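Local atomic coordinates of malate dehydrogenase (Naegleria fowleri, PDB entry 6UM4), a protein that probably catalyses the reversible oxidation of malate to oxaloacetate with a nicotinamide adenine dinucleotide as redox partner. Residues L209-V222 / N236-M248. Numbering follows the deposited sequence. Where two conformers were deposited one is given.
Sequences LNKQANGDVLVLIV and NAPDIPPENITAM
Val219 and Ile221 pair in parallel with Ile245 and Ala247, the axes of strands 218-221 and 245-247 passing 4.7 Å apart at 21°. Four backbone hydrogen bonds form the ladder: Val219 N to Asn244 O, Thr246 N to Val219 O, Ile221 N to Thr246 O and, more bent, Met248 N to Ile221 O. Where the strands start, Asn244 ND2 donates to a water at 2.6 Å that in turn donates to Gly215 O and Val217 O; past their ends a second water joins Val222 O to Met248 O.

A separate polar clasp lies at the end of helix 191-212. With CG anti to the backbone N (chi1 -160°), the Asn210 amide reaches the type I turn 237-240. Its OD1 takes Asp239 N at 2.8 Å on a lone pair. Asn210 ND2 gives a nearly straight bond (172°) to the anti lone pair of Asp239 OD2, 3.0 Å away. Gripped at both ends, the amide lies nearly coplanar with the carboxylate.

Apolar contacts join these two parts and line both faces of the strand pair. Ile240, extended beyond CG1, brings CD1 to within 3.7 Å of Val217 CG1 and also touches Leu209 CB. On one sheet face Val219 runs alongside Ile245, CB to CG1 3.9 Å; on the other, Leu220 CD1 meets Met248 CB at 3.8 Å.

This is the last beta-alpha-beta unit of the parallel, Rossmann-type sheet, strand 245-247 forming its edge within the chain. The connecting helix 226-235 packs on the face of Ile221 and Ala247; helix 332-348 covers that of Leu220 and Thr246, whose OG1 bonds His342, and strand 176-179 flanks strand 218-221.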
ATOM      1  N   LEU A 209      -9.901 -25.613  -1.273  1.00 25.97           N
ATOM      2  CA  LEU A 209      -9.401 -25.288   0.060  1.00 25.63           C
ATOM      3  C   LEU A 209      -9.451 -26.509   0.960  1.00 28.13           C
ATOM      4  O   LEU A 209      -8.471 -26.839   1.639  1.00 26.96           O
ATOM      5  CB  LEU A 209     -10.217 -24.137   0.674  1.00 24.66           C
ATOM      6  CG  LEU A 209      -9.826 -22.667   0.429  1.00 27.73           C
ATOM      7  CD1 LEU A 209     -10.994 -21.702   0.724  1.00 23.72           C
ATOM      8  CD2 LEU A 209      -8.601 -22.253   1.245  1.00 23.45           C
ATOM      9  N   ASN A 210     -10.596 -27.200   0.970  1.00 27.06           N
ATOM     10  CA  ASN A 210     -10.750 -28.338   1.856  1.00 28.84           C
ATOM     11  C   ASN A 210      -9.709 -29.394   1.540  1.00 29.10           C
ATOM     12  O   ASN A 210      -9.120 -29.987   2.450  1.00 29.76           O
ATOM     13  CB  ASN A 210     -12.164 -28.916   1.742  1.00 28.54           C
ATOM     14  CG  ASN A 210     -12.532 -29.763   2.936  1.00 31.79           C
ATOM     15  OD1 ASN A 210     -12.900 -29.237   3.977  1.00 35.41           O
ATOM     16  ND2 ASN A 210     -12.427 -31.084   2.795  1.00 30.66           N
ATOM     17  N   LYS A 211      -9.436 -29.598   0.255  1.00 29.32           N
ATOM     18  CA  LYS A 211      -8.494 -30.626  -0.176  1.00 30.43           C
ATOM     19  C   LYS A 211      -7.035 -30.226   0.040  1.00 30.28           C
ATOM     20  O   LYS A 211      -6.240 -31.035   0.523  1.00 31.23           O
ATOM     21  CB  LYS A 211      -8.739 -30.934  -1.648  1.00 31.69           C
ATOM     22  CG  LYS A 211      -7.707 -31.795  -2.291  1.00 31.88           C
ATOM     23  CD  LYS A 211      -7.934 -31.840  -3.786  1.00 36.21           C
ATOM     24  CE  LYS A 211      -6.824 -32.626  -4.479  1.00 33.24           C
ATOM     25  NZ  LYS A 211      -6.771 -32.262  -5.916  1.00 36.87           N
ATOM     26  N   GLN A 212      -6.670 -28.980  -0.264  1.00 31.13           N
ATOM     27  CA  GLN A 212      -5.277 -28.581  -0.454  1.00 30.51           C
ATOM     28  C   GLN A 212      -4.668 -27.774   0.681  1.00 33.09           C
ATOM     29  O   GLN A 212      -3.462 -27.915   0.931  1.00 29.06           O
ATOM     30  CB  GLN A 212      -5.142 -27.756  -1.738  1.00 28.54           C
ATOM     31  CG  GLN A 212      -5.529 -28.500  -3.004  1.00 29.81           C
ATOM     32  CD  GLN A 212      -4.473 -29.533  -3.383  1.00 32.49           C
ATOM     33  OE1 GLN A 212      -4.494 -30.658  -2.906  1.00 33.64           O
ATOM     34  NE2 GLN A 212      -3.516 -29.127  -4.214  1.00 30.58           N
ATOM     35  N   ALA A 213      -5.460 -26.941   1.367  1.00 27.63           N
ATOM     36  CA  ALA A 213      -4.947 -26.004   2.359  1.00 27.02           C
ATOM     37  C   ALA A 213      -4.599 -26.730   3.654  1.00 27.86           C
ATOM     38  O   ALA A 213      -4.989 -27.878   3.884  1.00 28.78           O
ATOM     39  CB  ALA A 213      -5.970 -24.894   2.625  1.00 25.88           C
ATOM     40  N   ASN A 214      -3.855 -26.054   4.517  1.00 27.64           N
ATOM     41  CA  ASN A 214      -3.563 -26.669   5.804  1.00 28.86           C
ATOM     42  C   ASN A 214      -4.802 -26.635   6.698  1.00 32.87           C
ATOM     43  O   ASN A 214      -5.743 -25.860   6.478  1.00 27.30           O
ATOM     44  CB  ASN A 214      -2.350 -25.987   6.428  1.00 33.39           C
ATOM     45  CG  ASN A 214      -1.049 -26.362   5.704  1.00 33.78           C
ATOM     46  OD1 ASN A 214      -0.938 -27.452   5.121  1.00 30.11           O
ATOM     47  ND2 ASN A 214      -0.091 -25.447   5.692  1.00 29.93           N
ATOM     48  N   GLY A 215      -4.807 -27.517   7.705  1.00 36.53           N
ATOM     49  CA  GLY A 215      -6.028 -27.769   8.459  1.00 30.41           C
ATOM     50  C   GLY A 215      -6.540 -26.561   9.219  1.00 33.57           C
ATOM     51  O   GLY A 215      -7.751 -26.434   9.448  1.00 32.21           O
ATOM     52  N   ASP A 216      -5.634 -25.682   9.656  1.00 33.87           N
ATOM     53  CA  ASP A 216      -5.974 -24.498  10.440  1.00 31.69           C
ATOM     54  C   ASP A 216      -6.130 -23.254   9.580  1.00 31.53           C
ATOM     55  O   ASP A 216      -6.019 -22.140  10.105  1.00 26.69           O
ATOM     56  CB  ASP A 216      -4.909 -24.236  11.510  1.00 33.48           C
ATOM     57  CG  ASP A 216      -4.836 -25.336  12.556  1.00 43.18           C
ATOM     58  OD1 ASP A 216      -5.853 -26.037  12.773  1.00 46.88           O
ATOM     59  OD2 ASP A 216      -3.754 -25.493  13.167  1.00 42.72           O
ATOM     60  N   VAL A 217      -6.336 -23.422   8.268  1.00 28.10           N
ATOM     61  CA  VAL A 217      -6.344 -22.282   7.359  1.00 24.57           C
ATOM     62  C   VAL A 217      -7.435 -21.290   7.764  1.00 24.71           C
ATOM     63  O   VAL A 217      -8.537 -21.672   8.187  1.00 23.91           O
ATOM     64  CB  VAL A 217      -6.518 -22.756   5.905  1.00 24.55           C
ATOM     65  CG1 VAL A 217      -7.811 -23.552   5.764  1.00 24.85           C
ATOM     66  CG2 VAL A 217      -6.510 -21.564   4.937  1.00 23.56           C
ATOM     67  N   LEU A 218      -7.110 -20.003   7.682  1.00 23.11           N
ATOM     68  CA  LEU A 218      -8.092 -18.939   7.854  1.00 22.40           C
ATOM     69  C   LEU A 218      -8.376 -18.350   6.487  1.00 26.81           C
ATOM     70  O   LEU A 218      -7.438 -18.053   5.734  1.00 24.87           O
ATOM     71  CB  LEU A 218      -7.613 -17.861   8.837  1.00 21.88           C
ATOM     72  CG  LEU A 218      -7.202 -18.368  10.227  1.00 25.43           C
ATOM     73  CD1 LEU A 218      -6.716 -17.217  11.092  1.00 26.87           C
ATOM     74  CD2 LEU A 218      -8.369 -19.137  10.928  1.00 23.17           C
ATOM     75  N   VAL A 219      -9.663 -18.225   6.158  1.00 21.18           N
ATOM     76  CA  VAL A 219     -10.116 -17.796   4.835  1.00 20.74           C
ATOM     77  C   VAL A 219     -10.921 -16.512   4.988  1.00 26.65           C
ATOM     78  O   VAL A 219     -11.927 -16.485   5.715  1.00 22.78           O
ATOM     79  CB  VAL A 219     -10.972 -18.876   4.146  1.00 21.22           C
ATOM     80  CG1 VAL A 219     -11.343 -18.430   2.756  1.00 20.91           C
ATOM     81  CG2 VAL A 219     -10.255 -20.215   4.102  1.00 22.43           C
ATOM     82  N   LEU A 220     -10.517 -15.470   4.261  1.00 21.86           N
ATOM     83  CA  LEU A 220     -11.230 -14.198   4.243  1.00 18.99           C
ATOM     84  C   LEU A 220     -11.832 -14.015   2.859  1.00 18.90           C
ATOM     85  O   LEU A 220     -11.116 -14.079   1.856  1.00 18.97           O
ATOM     86  CB  LEU A 220     -10.290 -13.036   4.593  1.00 18.62           C
ATOM     87  CG  LEU A 220     -10.894 -11.649   4.368  1.00 18.80           C
ATOM     88  CD1 LEU A 220     -12.156 -11.471   5.228  1.00 22.47           C
ATOM     89  CD2 LEU A 220      -9.879 -10.562   4.643  1.00 17.90           C
ATOM     90  N   ILE A 221     -13.143 -13.812   2.798  1.00 18.87           N
ATOM     91  CA  ILE A 221     -13.839 -13.564   1.538  0.54 18.91           C
ATOM     92  C   ILE A 221     -14.061 -12.064   1.404  1.00 18.47           C
ATOM     93  O   ILE A 221     -14.688 -11.442   2.265  1.00 18.28           O
ATOM     94  CB  ILE A 221     -15.177 -14.316   1.455  0.54 19.34           C
ATOM     95  CG1 ILE A 221     -14.981 -15.793   1.083  0.54 19.94           C
ATOM     96  CG2 ILE A 221     -16.071 -13.658   0.415  0.54 19.38           C
ATOM     97  CD1 ILE A 221     -14.501 -16.682   2.211  0.54 20.19           C
ATOM     98  N   VAL A 222     -13.541 -11.484   0.321  1.00 21.58           N
ATOM     99  CA  VAL A 222     -13.742 -10.080  -0.010  1.00 22.85           C
ATOM    100  C   VAL A 222     -14.723  -9.917  -1.164  1.00 26.22           C
ATOM    101  O   VAL A 222     -15.548  -9.001  -1.159  1.00 33.07           O
ATOM    102  CB  VAL A 222     -12.394  -9.383  -0.335  1.00 18.30           C
ATOM    103  CG1 VAL A 222     -12.628  -7.970  -0.826  1.00 17.86           C
ATOM    104  CG2 VAL A 222     -11.493  -9.360   0.886  1.00 17.74           C
ATOM    105  N   ASN A 236     -19.027 -26.158   1.257  1.00 27.10           N
ATOM    106  CA  ASN A 236     -18.291 -27.070   0.393  1.00 30.51           C
ATOM    107  C   ASN A 236     -16.904 -27.366   0.933  1.00 32.95           C
ATOM    108  O   ASN A 236     -16.033 -27.840   0.188  1.00 27.94           O
ATOM    109  CB  ASN A 236     -18.211 -26.490  -1.017  1.00 27.40           C
ATOM    110  CG  ASN A 236     -19.563 -26.465  -1.700  1.00 35.68           C
ATOM    111  OD1 ASN A 236     -20.005 -27.476  -2.252  1.00 33.53           O
ATOM    112  ND2 ASN A 236     -20.253 -25.329  -1.619  1.00 30.86           N
ATOM    113  N   ALA A 237     -16.685 -27.100   2.219  1.00 27.33           N
ATOM    114  CA  ALA A 237     -15.411 -27.382   2.871  1.00 27.39           C
ATOM    115  C   ALA A 237     -15.693 -28.014   4.219  1.00 28.07           C
ATOM    116  O   ALA A 237     -15.439 -27.417   5.268  1.00 27.63           O
ATOM    117  CB  ALA A 237     -14.582 -26.104   3.018  1.00 28.60           C
ATOM    118  N   PRO A 238     -16.189 -29.259   4.224  1.00 29.27           N
ATOM    119  CA  PRO A 238     -16.703 -29.852   5.476  1.00 30.07           C
ATOM    120  C   PRO A 238     -15.649 -30.073   6.550  1.00 32.35           C
ATOM    121  O   PRO A 238     -16.008 -30.218   7.722  1.00 30.80           O
ATOM    122  CB  PRO A 238     -17.314 -31.180   5.007  1.00 31.42           C
ATOM    123  CG  PRO A 238     -16.629 -31.500   3.722  1.00 31.49           C
ATOM    124  CD  PRO A 238     -16.371 -30.156   3.069  1.00 30.07           C
ATOM    125  N   ASP A 239     -14.365 -30.119   6.198  1.00 32.38           N
ATOM    126  CA  ASP A 239     -13.324 -30.322   7.197  1.00 32.20           C
ATOM    127  C   ASP A 239     -12.718 -29.013   7.698  1.00 31.07           C
ATOM    128  O   ASP A 239     -11.821 -29.035   8.550  1.00 34.60           O
ATOM    129  CB  ASP A 239     -12.241 -31.241   6.640  1.00 31.41           C
ATOM    130  CG  ASP A 239     -12.782 -32.606   6.308  1.00 32.77           C
ATOM    131  OD1 ASP A 239     -13.210 -33.320   7.244  1.00 34.04           O
ATOM    132  OD2 ASP A 239     -12.831 -32.947   5.111  1.00 32.90           O
ATOM    133  N   ILE A 240     -13.181 -27.875   7.209  1.00 28.27           N
ATOM    134  CA  ILE A 240     -12.756 -26.581   7.726  1.00 27.25           C
ATOM    135  C   ILE A 240     -13.795 -26.103   8.737  1.00 34.73           C
ATOM    136  O   ILE A 240     -14.981 -25.986   8.382  1.00 26.99           O
ATOM    137  CB  ILE A 240     -12.562 -25.565   6.601  1.00 26.14           C
ATOM    138  CG1 ILE A 240     -11.357 -25.979   5.729  1.00 26.35           C
ATOM    139  CG2 ILE A 240     -12.440 -24.166   7.198  1.00 25.15           C
ATOM    140  CD1 ILE A 240     -11.029 -25.006   4.591  1.00 25.41           C
ATOM    141  N   PRO A 241     -13.409 -25.831   9.981  1.00 27.28           N
ATOM    142  CA  PRO A 241     -14.327 -25.239  10.942  1.00 27.15           C
ATOM    143  C   PRO A 241     -14.954 -23.979  10.381  1.00 27.54           C
ATOM    144  O   PRO A 241     -14.248 -23.098   9.858  1.00 26.18           O
ATOM    145  CB  PRO A 241     -13.431 -24.932  12.148  1.00 30.88           C
ATOM    146  CG  PRO A 241     -12.282 -25.884  12.004  1.00 28.15           C
ATOM    147  CD  PRO A 241     -12.064 -26.022  10.542  1.00 27.68           C
ATOM    148  N   PRO A 242     -16.285 -23.884  10.418  1.00 26.03           N
ATOM    149  CA  PRO A 242     -16.954 -22.737   9.789  1.00 25.06           C
ATOM    150  C   PRO A 242     -16.449 -21.399  10.284  1.00 24.20           C
ATOM    151  O   PRO A 242     -16.433 -20.442   9.507  1.00 23.33           O
ATOM    152  CB  PRO A 242     -18.427 -22.976  10.129  1.00 25.59           C
ATOM    153  CG  PRO A 242     -18.515 -24.544  10.189  1.00 26.83           C
ATOM    154  CD  PRO A 242     -17.233 -24.923  10.872  1.00 27.14           C
ATOM    155  N   GLU A 243     -16.014 -21.308  11.544  1.00 24.52           N
ATOM    156  CA  GLU A 243     -15.509 -20.050  12.084  1.00 23.84           C
ATOM    157  C   GLU A 243     -14.188 -19.616  11.450  1.00 23.24           C
ATOM    158  O   GLU A 243     -13.780 -18.463  11.626  1.00 22.60           O
ATOM    159  CB  GLU A 243     -15.340 -20.161  13.599  1.00 24.55           C
ATOM    160  CG  GLU A 243     -16.613 -19.877  14.369  1.00 39.35           C
ATOM    161  CD  GLU A 243     -17.622 -21.000  14.272  1.00 45.38           C
ATOM    162  OE1 GLU A 243     -17.241 -22.107  13.817  1.00 47.85           O
ATOM    163  OE2 GLU A 243     -18.799 -20.763  14.648  1.00 44.07           O
ATOM    164  N   ASN A 244     -13.482 -20.525  10.782  1.00 23.57           N
ATOM    165  CA  ASN A 244     -12.237 -20.168  10.108  1.00 23.12           C
ATOM    166  C   ASN A 244     -12.452 -19.555   8.724  1.00 28.30           C
ATOM    167  O   ASN A 244     -11.468 -19.250   8.044  1.00 22.00           O
ATOM    168  CB  ASN A 244     -11.324 -21.407   9.998  1.00 23.95           C
ATOM    169  CG  ASN A 244     -10.743 -21.812  11.337  1.00 24.77           C
ATOM    170  OD1 ASN A 244     -10.849 -21.073  12.309  1.00 29.21           O
ATOM    171  ND2 ASN A 244     -10.150 -22.981  11.402  1.00 25.72           N
ATOM    172  N   ILE A 245     -13.698 -19.397   8.281  1.00 31.46           N
ATOM    173  CA  ILE A 245     -14.025 -18.750   7.014  1.00 21.51           C
ATOM    174  C   ILE A 245     -14.945 -17.579   7.313  1.00 23.67           C
ATOM    175  O   ILE A 245     -16.077 -17.787   7.765  1.00 21.31           O
ATOM    176  CB  ILE A 245     -14.706 -19.726   6.040  1.00 26.90           C
ATOM    177  CG1 ILE A 245     -13.845 -20.972   5.824  1.00 28.06           C
ATOM    178  CG2 ILE A 245     -15.049 -19.029   4.730  1.00 26.85           C
ATOM    179  CD1 ILE A 245     -14.477 -21.975   4.873  1.00 23.26           C
ATOM    180  N   THR A 246     -14.481 -16.352   7.047  1.00 21.88           N
ATOM    181  CA  THR A 246     -15.313 -15.182   7.292  1.00 19.88           C
ATOM    182  C   THR A 246     -15.411 -14.326   6.037  1.00 22.88           C
ATOM    183  O   THR A 246     -14.638 -14.466   5.089  1.00 27.03           O
ATOM    184  CB  THR A 246     -14.770 -14.343   8.450  1.00 20.45           C
ATOM    185  OG1 THR A 246     -13.442 -13.911   8.143  1.00 21.53           O
ATOM    186  CG2 THR A 246     -14.733 -15.168   9.725  1.00 21.25           C
ATOM    187  N   ALA A 247     -16.368 -13.407   6.054  1.00 19.16           N
ATOM    188  CA  ALA A 247     -16.534 -12.435   4.993  1.00 18.79           C
ATOM    189  C   ALA A 247     -16.225 -11.045   5.553  1.00 21.58           C
ATOM    190  O   ALA A 247     -16.363 -10.806   6.757  1.00 21.50           O
ATOM    191  CB  ALA A 247     -17.953 -12.511   4.419  1.00 19.10           C
ATOM    192  N   MET A 248     -15.780 -10.128   4.689  1.00 18.02           N
ATOM    193  CA  MET A 248     -15.241  -8.852   5.158  1.00 17.69           C
ATOM    194  C   MET A 248     -16.301  -7.756   5.237  1.00 18.58           C
ATOM    195  O   MET A 248     -16.830  -7.315   4.209  1.00 20.81           O
ATOM    196  CB  MET A 248     -14.114  -8.364   4.258  1.00 17.46           C
ATOM    197  CG  MET A 248     -13.369  -7.242   4.943  1.00 18.87           C
ATOM    198  SD  MET A 248     -11.927  -6.667   4.051  1.00 22.65           S
ATOM    199  CE  MET A 248     -12.765  -5.814   2.701  1.00 17.13           C
TER
HETATM  200  O   HOH W   1      -9.250 -24.109   9.219  1.00 26.04           O
HETATM  201  O   HOH W   2     -15.730  -7.503   1.500  1.00 28.84           O